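Local coordinates for protein amidohydrolase (Thermotoga maritima, PDB 3OOQ) that probably acts as a hydrolase of the TIM-barrel amidohydrolase family, possibly with allantoinase activity, at residues His63-Leu68 and Met304-Val309; Thr113-Val118 and Ile132-Ile137. One frame throughout, in Å; residues are numbered along the deposited sequence.

Contact 1: His63-Leu68 and Met304-Val309; sequences HSHIGL and MCDHPV
H63 and H65, the His-x-His signature at the C-terminal end of strand 54-64, meet M304 (a selenomethionine), D306 and H307 in the loop after strand 301-303. D306 OD1 lies at the edge of the H63 ring, 3.5 Å from ND1, with ring and carboxylate planes 68° apart. The H65 side chain crosses that of D306 obliquely, H65 NE2 lying 3.1 Å from D306 OD1. In metal-dependent amidohydrolases such a histidine pair after the first barrel strand and an aspartate after the last line the active site, so the cluster is consistent with that role here. The M304 chain, bent at its third torsion, lies alongside H63, pointing the same way: SE comes obliquely to 3.5 Å from H63 ND1, and CE makes an off-centre CH-pi contact. With CG anti to the backbone N (chi1 -172°), the H63 ring lies beside the selenium and methyl end, while its NE2 bonds to K151. Trading H63 for an alanine is likely to open a gap against M304 SE and CE and leave K151 NZ without its ring-nitrogen partner. H65 is anchored through ND1 to V118 O and through its backbone N to H307 O (2.9 Å, in the carbonyl plane). The H307 ring has I66 CD1 over one face, 4.2 Å from the centroid, and P308 CB over the opposite one; its ND1 pairs with L312 N, and F277 of the second subunit meets the ring. One water donates to H63 O (2.8 Å), accepts from H307 N (3.1 Å) and also bonds S64 OG, bridging the two backbones.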
loop_
_atom_site.group_PDB
_atom_site.type_symbol
_atom_site.label_atom_id
_atom_site.label_comp_id
_atom_site.label_asym_id
_atom_site.label_seq_id
_atom_site.Cartn_x
_atom_site.Cartn_y
_atom_site.Cartn_z
ATOM N N HIS F 63 28.858 26.949 -5.460
ATOM C CA HIS F 63 27.896 25.828 -5.417
ATOM C C HIS F 63 26.692 26.209 -4.572
ATOM O O HIS F 63 26.787 26.284 -3.348
ATOM C CB HIS F 63 28.562 24.560 -4.861
ATOM C CG HIS F 63 27.711 23.328 -4.957
ATOM N ND1 HIS F 63 26.571 23.144 -4.196
ATOM C CD2 HIS F 63 27.825 22.222 -5.734
ATOM C CE1 HIS F 63 26.036 21.971 -4.482
ATOM N NE2 HIS F 63 26.771 21.395 -5.415
ATOM N N SER F 64 25.555 26.432 -5.227
ATOM C CA SER F 64 24.398 26.975 -4.522
ATOM C C SER F 64 23.071 26.448 -5.042
ATOM O O SER F 64 22.936 26.113 -6.224
ATOM C CB SER F 64 24.391 28.505 -4.653
ATOM O OG SER F 64 23.569 29.080 -3.661
ATOM N N HIS F 65 22.073 26.447 -4.168
ATOM C CA HIS F 65 20.713 26.168 -4.602
ATOM C C HIS F 65 19.771 27.358 -4.405
ATOM O O HIS F 65 18.568 27.212 -4.505
ATOM C CB HIS F 65 20.190 24.886 -3.949
ATOM C CG HIS F 65 21.189 23.768 -3.956
ATOM N ND1 HIS F 65 21.586 23.133 -5.115
ATOM C CD2 HIS F 65 21.903 23.200 -2.953
ATOM C CE1 HIS F 65 22.478 22.203 -4.825
ATOM N NE2 HIS F 65 22.691 22.221 -3.519
ATOM N N ILE F 66 20.327 28.550 -4.178
ATOM C CA ILE F 66 19.508 29.764 -4.084
ATOM C C ILE F 66 18.639 29.898 -5.331
ATOM O O ILE F 66 19.056 29.541 -6.436
ATOM C CB ILE F 66 20.354 31.041 -3.825
ATOM C CG1 ILE F 66 19.447 32.201 -3.375
ATOM C CG2 ILE F 66 21.207 31.421 -5.080
ATOM C CD1 ILE F 66 20.143 33.261 -2.527
ATOM N N GLY F 67 17.417 30.378 -5.154
ATOM C CA GLY F 67 16.485 30.495 -6.264
ATOM C C GLY F 67 15.814 29.183 -6.642
ATOM O O GLY F 67 14.706 29.197 -7.187
ATOM N N LEU F 68 16.476 28.057 -6.372
ATOM C CA LEU F 68 15.892 26.723 -6.634
ATOM C C LEU F 68 15.004 26.222 -5.496
ATOM O O LEU F 68 13.986 25.561 -5.729
ATOM C CB LEU F 68 16.983 25.665 -6.887
ATOM C CG LEU F 68 17.784 25.672 -8.182
ATOM C CD1 LEU F 68 18.635 24.414 -8.250
ATOM C CD2 LEU F 68 16.850 25.686 -9.367
HETATM N N MSE F 304 31.750 27.233 -0.043
HETATM C CA MSE F 304 30.307 27.349 -0.289
HETATM C C MSE F 304 29.505 27.389 1.008
HETATM O O MSE F 304 29.939 26.863 2.032
HETATM C CB MSE F 304 29.792 26.175 -1.147
HETATM C CG MSE F 304 29.742 24.829 -0.410
HETATM SE SE MSE F 304 28.636 23.526 -1.338
HETATM C CE MSE F 304 30.078 22.553 -2.265
ATOM N N CYS F 305 28.319 27.992 0.933
ATOM C CA CYS F 305 27.307 27.856 1.972
ATOM C C CYS F 305 26.444 26.620 1.736
ATOM O O CYS F 305 25.730 26.174 2.645
ATOM C CB CYS F 305 26.406 29.096 1.982
ATOM S SG CYS F 305 27.225 30.541 2.678
ATOM N N ASP F 306 26.511 26.079 0.518
ATOM C CA ASP F 306 25.534 25.079 0.040
ATOM C C ASP F 306 24.103 25.549 0.329
ATOM O O ASP F 306 23.236 24.754 0.734
ATOM C CB ASP F 306 25.773 23.718 0.695
ATOM C CG ASP F 306 25.087 22.570 -0.047
ATOM O OD1 ASP F 306 24.700 22.735 -1.220
ATOM O OD2 ASP F 306 24.956 21.493 0.555
ATOM N N HIS F 307 23.854 26.837 0.113
ATOM C CA HIS F 307 22.539 27.421 0.406
ATOM C C HIS F 307 21.440 26.521 -0.173
ATOM O O HIS F 307 21.517 26.183 -1.347
ATOM C CB HIS F 307 22.464 28.835 -0.178
ATOM C CG HIS F 307 21.145 29.510 0.028
ATOM N ND1 HIS F 307 20.961 30.509 0.961
ATOM C CD2 HIS F 307 19.955 29.347 -0.596
ATOM C CE1 HIS F 307 19.709 30.934 0.902
ATOM N NE2 HIS F 307 19.079 30.247 -0.036
ATOM N N PRO F 308 20.392 26.165 0.622
ATOM C CA PRO F 308 19.948 26.658 1.932
ATOM C C PRO F 308 20.530 26.042 3.219
ATOM O O PRO F 308 20.118 26.439 4.308
ATOM C CB PRO F 308 18.437 26.406 1.889
ATOM C CG PRO F 308 18.326 25.125 1.108
ATOM C CD PRO F 308 19.346 25.323 -0.002
ATOM N N VAL F 309 21.482 25.124 3.113
ATOM C CA VAL F 309 22.046 24.492 4.311
ATOM C C VAL F 309 22.572 25.569 5.271
ATOM O O VAL F 309 22.290 25.518 6.477
ATOM C CB VAL F 309 23.121 23.433 3.970
ATOM C CG1 VAL F 309 23.795 22.938 5.238
ATOM C CG2 VAL F 309 22.487 22.251 3.187
HETATM O O HOH W 1 25.768 28.339 -1.777
#

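Contact 2: Thr113-Val118 and Ile132-Ile137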
loop_
_atom_site.group_PDB
_atom_site.type_symbol
_atom_site.label_atom_id
_atom_site.label_comp_id
_atom_site.label_asym_id
_atom_site.label_seq_id
_atom_site.Cartn_x
_atom_site.Cartn_y
_atom_site.Cartn_z
ATOM N N THR F 113 27.301 38.332 -4.901
ATOM C CA THR F 113 26.769 38.850 -6.158
ATOM C C THR F 113 26.616 37.797 -7.252
ATOM O O THR F 113 25.757 37.930 -8.117
ATOM C CB THR F 113 27.638 40.011 -6.696
ATOM O OG1 THR F 113 28.992 39.561 -6.829
ATOM C CG2 THR F 113 27.585 41.204 -5.755
ATOM N N SER F 114 27.449 36.763 -7.222
ATOM C CA SER F 114 27.438 35.702 -8.249
ATOM C C SER F 114 27.444 34.319 -7.605
ATOM O O SER F 114 28.080 34.117 -6.575
ATOM C CB SER F 114 28.668 35.816 -9.174
ATOM O OG SER F 114 28.655 37.027 -9.924
ATOM N N VAL F 115 26.753 33.368 -8.225
ATOM C CA VAL F 115 26.726 31.991 -7.739
ATOM C C VAL F 115 26.607 31.034 -8.910
ATOM O O VAL F 115 26.058 31.378 -9.965
ATOM C CB VAL F 115 25.512 31.714 -6.761
ATOM C CG1 VAL F 115 25.487 32.702 -5.591
ATOM C CG2 VAL F 115 24.186 31.819 -7.512
HETATM N N MSE F 116 27.118 29.830 -8.732
HETATM C CA MSE F 116 26.647 28.745 -9.568
HETATM C C MSE F 116 25.412 28.079 -8.936
HETATM O O MSE F 116 25.465 27.543 -7.823
HETATM C CB MSE F 116 27.710 27.708 -9.894
HETATM C CG MSE F 116 27.255 26.920 -11.146
HETATM SE SE MSE F 116 28.237 25.417 -11.598
HETATM C CE MSE F 116 28.193 24.443 -9.885
ATOM N N ILE F 117 24.296 28.160 -9.654
ATOM C CA ILE F 117 23.109 27.421 -9.286
ATOM C C ILE F 117 23.250 26.038 -9.897
ATOM O O ILE F 117 23.642 25.890 -11.066
ATOM C CB ILE F 117 21.811 28.116 -9.752
ATOM C CG1 ILE F 117 21.889 28.475 -11.241
ATOM C CG2 ILE F 117 21.540 29.330 -8.863
ATOM C CD1 ILE F 117 20.569 28.923 -11.882
ATOM N N VAL F 118 22.952 25.022 -9.097
ATOM C CA VAL F 118 23.206 23.637 -9.475
ATOM C C VAL F 118 22.101 22.738 -8.856
ATOM O O VAL F 118 21.572 23.062 -7.786
ATOM C CB VAL F 118 24.649 23.264 -9.029
ATOM C CG1 VAL F 118 24.800 23.273 -7.499
ATOM C CG2 VAL F 118 25.130 21.973 -9.609
ATOM N N ILE F 132 25.273 32.576 -12.475
ATOM C CA ILE F 132 24.428 33.735 -12.666
ATOM C C ILE F 132 24.851 34.850 -11.724
ATOM O O ILE F 132 25.568 34.621 -10.743
ATOM C CB ILE F 132 22.908 33.394 -12.477
ATOM C CG1 ILE F 132 22.616 32.875 -11.061
ATOM C CG2 ILE F 132 22.442 32.358 -13.508
ATOM C CD1 ILE F 132 21.978 33.874 -10.158
ATOM N N LYS F 133 24.398 36.057 -12.035
ATOM C CA LYS F 133 24.571 37.204 -11.150
ATOM C C LYS F 133 23.195 37.687 -10.751
ATOM O O LYS F 133 22.257 37.534 -11.521
ATOM C CB LYS F 133 25.263 38.342 -11.881
ATOM C CG LYS F 133 26.671 38.070 -12.298
ATOM C CD LYS F 133 27.318 39.395 -12.674
ATOM C CE LYS F 133 28.619 39.170 -13.375
ATOM N NZ LYS F 133 29.301 40.470 -13.547
ATOM N N PHE F 134 23.085 38.289 -9.565
ATOM C CA PHE F 134 21.799 38.770 -9.053
ATOM C C PHE F 134 21.476 40.156 -9.619
ATOM O O PHE F 134 21.260 41.095 -8.858
ATOM C CB PHE F 134 21.814 38.833 -7.514
ATOM C CG PHE F 134 22.130 37.523 -6.834
ATOM C CD1 PHE F 134 21.540 36.326 -7.257
ATOM C CD2 PHE F 134 22.970 37.498 -5.720
ATOM C CE1 PHE F 134 21.830 35.110 -6.619
ATOM C CE2 PHE F 134 23.263 36.287 -5.074
ATOM C CZ PHE F 134 22.680 35.086 -5.532
ATOM N N ARG F 135 21.443 40.275 -10.949
ATOM C CA ARG F 135 21.312 41.569 -11.610
ATOM C C ARG F 135 19.900 41.970 -12.060
ATOM O O ARG F 135 19.665 43.145 -12.331
ATOM C CB ARG F 135 22.311 41.721 -12.787
ATOM C CG ARG F 135 22.462 40.493 -13.675
ATOM C CD ARG F 135 23.107 40.818 -15.033
ATOM N NE ARG F 135 24.559 40.636 -15.122
ATOM C CZ ARG F 135 25.187 39.801 -15.963
ATOM N NH1 ARG F 135 24.513 39.029 -16.804
ATOM N NH2 ARG F 135 26.514 39.744 -15.966
ATOM N N SER F 136 18.969 41.020 -12.141
ATOM C CA SER F 136 17.685 41.280 -12.792
ATOM C C SER F 136 16.661 40.187 -12.436
ATOM O O SER F 136 17.033 39.089 -12.035
ATOM C CB SER F 136 17.909 41.336 -14.321
ATOM O OG SER F 136 16.708 41.289 -15.051
ATOM N N ILE F 137 15.377 40.491 -12.589
ATOM C CA ILE F 137 14.353 39.465 -12.434
ATOM C C ILE F 137 14.214 38.660 -13.711
ATOM O O ILE F 137 13.520 37.656 -13.748
ATOM C CB ILE F 137 12.996 40.057 -12.017
ATOM C CG1 ILE F 137 12.510 41.058 -13.067
ATOM C CG2 ILE F 137 13.118 40.681 -10.623
ATOM C CD1 ILE F 137 11.232 41.719 -12.693
#
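The F134 ring is approached obliquely by both V115 CG1, 3.7 Å from CZ, and T113 O, 3.7 Å from CD2; the ring crosses the V115 side chain at about a right angle. With CG anti to the carbonyl carbon (chi1 -57°), F134 turns back over the hairpin of strands 112-117 and 125-133, which run antiparallel and belong to the large mixed sheet that also holds the barrel strand 54-64. V115 and I132 form an antiparallel hydrogen-bonded pair: I132 N donates to V115 O at 2.9 Å and V115 N to I132 O at 3.1 Å, both bonds running close to the C=O axis. S114 and K133 form the neighbouring non-hydrogen-bonded pair, and one step beyond, F134 N donates to T113 O at 3.1 Å. F134 is itself the centre of an inverse gamma turn, where the chain leaves the ladder. The side chains of V115 and I132 lie side by side on one face of the sheet, V115 CG2 against I132 CD1, and I117 CD1 reaches I132 CG2 at 4.2 Å; F97 adds to this apolar patch by touching both I117 and I132. On the face of S114 and K133 the lysine chain runs extended beyond CG toward D358, D360 and D381, with which NZ forms salt bridges. Near its root, S114 OG rests 3.3 Å from K133 CG.

Overall arrangement
From the N terminus the chain first passes through the small sheet that includes strands 7-10 and 24-29, then runs along strand 54-64 into 63-68. Helix 103-108 follows, and strand 112-117 returns beside strand 54-64 as its parallel neighbour. Contact 2 then closes the hairpin, with 13 residues between its segments. Contact 1 closes only much later, after 235 residues, when 304-309 comes back to 63-68; contact 2 is nested inside that loop. The centres are about 11 Å apart, and V118 links them, its N probably bonding to S64 O. Contact 2 holds the hairpin arms together, while contact 1 joins the end of strand 54-64 to the loop after strand 301-303.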